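Local coordinates for protein TudS (Uncultured bacterium, PDB 6Z93) that probably removes the sulfur atom of 2-thiouracil to give uracil, using a bound iron-sulfur cluster, at residues Pro56-Gly61 with Arg108-Arg113. Numbering follows the deposited sequence.
Sequences PAERQG and RIYNGR. With EDO (1,2-ethanediol), chain E.
Glu58 lays its carboxylate across the start of the Tyr110 side chain, CD lying 3.4 Å from Tyr110 CB. The contact joins two antiparallel beta hairpins, strands 57-60 with 63-66 and 108-110 with 118-120, where the first strand of the latter runs into the Asx turn of Asn111. Carboxylate and phenol planes are inclined by 34°, and OE1 approaches the ring obliquely. Because Glu58 is extended beyond CG (chi2 -174°), OE2 of this buried residue arrives among the amides of the turn. There it accepts a weak bond from Gly112 N at 3.0 Å and a hydrogen bond from Phe114 N, while a water lies within hydrogen-bonding distance of both OE2 and Asn111 OD1. Glutamate suits this place by combining length with an acceptor; an alanine here would probably leave Phe114 N without this mate and open a gap beside Tyr110 CB. Asn111 fixes the turn by accepting Arg113 N on OD1, the donor lying above the carbonyl plane, and its ND2 reaches Glu115. Glycine suits the place of Gly112: a CB would collide with Arg59 O, which lies 3.2 Å from Gly112 CA, and jam against Asn111 O. Two further waters bind Tyr110 O, one donating also to Arg59 O and the other accepting from Arg59 N. The aliphatic part of Arg59 meets Ile109, Arg59 CD lying 4.0 Å from Ile109 CD1, while its guanidinium holds Gly61 O through NE and NH2 and Glu122 O through NH1. Gln60 offers two amide N-H groups: NE2 donates to ethanediol O1, probably from the crystallisation liquor, and to Gly112 O in the carbonyl plane, at 2.9 Å.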
loop_
_atom_site.group_PDB
_atom_site.type_symbol
_atom_site.label_atom_id
_atom_site.label_comp_id
_atom_site.label_asym_id
_atom_site.label_seq_id
_atom_site.Cartn_x
_atom_site.Cartn_y
_atom_site.Cartn_z
ATOM N N PRO A 56 -14.774 -5.567 3.969
ATOM C CA PRO A 56 -14.179 -5.136 2.691
ATOM C C PRO A 56 -14.664 -3.743 2.301
ATOM O O PRO A 56 -15.787 -3.355 2.635
ATOM C CB PRO A 56 -14.731 -6.153 1.679
ATOM C CG PRO A 56 -15.162 -7.333 2.480
ATOM C CD PRO A 56 -15.604 -6.783 3.812
ATOM N N ALA A 57 -13.809 -2.977 1.653
ATOM C CA ALA A 57 -14.174 -1.624 1.218
ATOM C C ALA A 57 -13.686 -1.385 -0.188
ATOM O O ALA A 57 -12.715 -2.002 -0.634
ATOM C CB ALA A 57 -13.600 -0.575 2.155
ATOM N N GLU A 58 -14.394 -0.506 -0.908
ATOM C CA GLU A 58 -14.024 -0.157 -2.270
ATOM C C GLU A 58 -14.107 1.342 -2.440
ATOM O O GLU A 58 -14.916 2.012 -1.779
ATOM C CB GLU A 58 -14.919 -0.858 -3.320
ATOM C CG GLU A 58 -14.769 -2.373 -3.264
ATOM C CD GLU A 58 -15.451 -3.267 -4.285
ATOM O OE1 GLU A 58 -15.433 -4.494 -4.045
ATOM O OE2 GLU A 58 -15.955 -2.783 -5.323
ATOM N N ARG A 59 -13.265 1.877 -3.326
ATOM C CA ARG A 59 -13.352 3.296 -3.647
ATOM C C ARG A 59 -14.624 3.538 -4.475
ATOM O O ARG A 59 -15.015 2.701 -5.294
ATOM C CB ARG A 59 -12.134 3.729 -4.488
ATOM C CG ARG A 59 -10.820 3.660 -3.722
ATOM C CD ARG A 59 -9.735 4.408 -4.465
ATOM N NE ARG A 59 -10.051 5.838 -4.539
ATOM C CZ ARG A 59 -9.188 6.776 -4.906
ATOM N NH1 ARG A 59 -7.945 6.442 -5.267
ATOM N NH2 ARG A 59 -9.567 8.052 -4.957
ATOM N N GLN A 60 -15.222 4.713 -4.304
ATOM C CA GLN A 60 -16.328 5.191 -5.121
ATOM C C GLN A 60 -15.902 6.641 -5.338
ATOM O O GLN A 60 -16.246 7.513 -4.554
ATOM C CB GLN A 60 -17.650 5.088 -4.359
ATOM C CG GLN A 60 -18.129 3.629 -4.287
ATOM C CD GLN A 60 -19.509 3.477 -3.706
ATOM O OE1 GLN A 60 -20.078 4.402 -3.120
ATOM N NE2 GLN A 60 -20.063 2.283 -3.828
ATOM N N GLY A 61 -15.013 6.826 -6.308
ATOM C CA GLY A 61 -14.378 8.110 -6.584
ATOM C C GLY A 61 -13.440 8.479 -5.456
ATOM O O GLY A 61 -12.549 7.693 -5.121
ATOM N N ARG A 108 -4.452 -1.471 -10.467
ATOM C CA ARG A 108 -5.864 -1.836 -10.488
ATOM C C ARG A 108 -6.496 -1.794 -9.119
ATOM O O ARG A 108 -5.819 -1.990 -8.107
ATOM C CB ARG A 108 -6.073 -3.227 -11.131
ATOM C CG ARG A 108 -5.316 -4.337 -10.411
ATOM C CD ARG A 108 -5.752 -5.758 -10.787
ATOM N NE ARG A 108 -4.861 -6.749 -10.181
ATOM C CZ ARG A 108 -5.006 -7.243 -8.953
ATOM N NH1 ARG A 108 -6.031 -6.870 -8.195
ATOM N NH2 ARG A 108 -4.126 -8.112 -8.473
ATOM N N ILE A 109 -7.804 -1.555 -9.088
ATOM C CA ILE A 109 -8.621 -1.578 -7.869
ATOM C C ILE A 109 -10.003 -2.163 -8.233
ATOM O O ILE A 109 -10.372 -2.215 -9.411
ATOM C CB ILE A 109 -8.798 -0.125 -7.300
ATOM C CG1 ILE A 109 -9.365 0.824 -8.378
ATOM C CG2 ILE A 109 -7.492 0.414 -6.689
ATOM C CD1 ILE A 109 -9.951 2.213 -7.851
ATOM N N TYR A 110 -10.790 -2.542 -7.223
ATOM C CA TYR A 110 -12.159 -2.961 -7.465
ATOM C C TYR A 110 -12.985 -1.735 -7.841
ATOM O O TYR A 110 -12.676 -0.614 -7.416
ATOM C CB TYR A 110 -12.711 -3.796 -6.308
ATOM C CG TYR A 110 -12.067 -5.162 -6.326
ATOM C CD1 TYR A 110 -12.504 -6.142 -7.207
ATOM C CD2 TYR A 110 -10.899 -5.414 -5.609
ATOM C CE1 TYR A 110 -11.880 -7.382 -7.280
ATOM C CE2 TYR A 110 -10.262 -6.652 -5.673
ATOM C CZ TYR A 110 -10.761 -7.638 -6.506
ATOM O OH TYR A 110 -10.138 -8.862 -6.582
ATOM N N ASN A 111 -13.995 -1.931 -8.712
ATOM C CA ASN A 111 -14.745 -0.841 -9.319
ATOM C C ASN A 111 -15.781 -0.113 -8.458
ATOM O O ASN A 111 -16.449 0.773 -8.985
ATOM C CB ASN A 111 -15.426 -1.319 -10.609
ATOM C CG ASN A 111 -16.582 -2.281 -10.400
ATOM O OD1 ASN A 111 -16.905 -2.707 -9.285
ATOM N ND2 ASN A 111 -17.225 -2.656 -11.493
ATOM N N GLY A 112 -15.895 -0.438 -7.176
ATOM C CA GLY A 112 -16.845 0.245 -6.306
ATOM C C GLY A 112 -18.255 -0.318 -6.315
ATOM O O GLY A 112 -19.125 0.185 -5.596
ATOM N N ARG A 113 -18.502 -1.372 -7.110
ATOM C CA ARG A 113 -19.836 -1.971 -7.183
ATOM C C ARG A 113 -19.992 -3.264 -6.376
ATOM O O ARG A 113 -21.067 -3.872 -6.413
ATOM C CB ARG A 113 -20.254 -2.181 -8.639
ATOM C CG ARG A 113 -20.429 -0.852 -9.347
ATOM C CD ARG A 113 -20.827 -0.961 -10.805
ATOM N NE ARG A 113 -20.980 0.378 -11.384
ATOM C CZ ARG A 113 -22.069 1.137 -11.258
ATOM N NH1 ARG A 113 -23.129 0.687 -10.597
ATOM N NH2 ARG A 113 -22.108 2.347 -11.802
HETATM C C1 EDO E . -22.366 0.256 -2.094
HETATM O O1 EDO E . -22.495 1.328 -3.005
HETATM C C2 EDO E . -22.180 0.742 -0.712
HETATM O O2 EDO E . -23.206 1.632 -0.320
HETATM O O HOH W 1 -16.391 -4.845 -7.693
HETATM O O HOH W 2 -11.603 0.078 -4.876
HETATM O O HOH W 3 -13.516 2.003 -7.418
#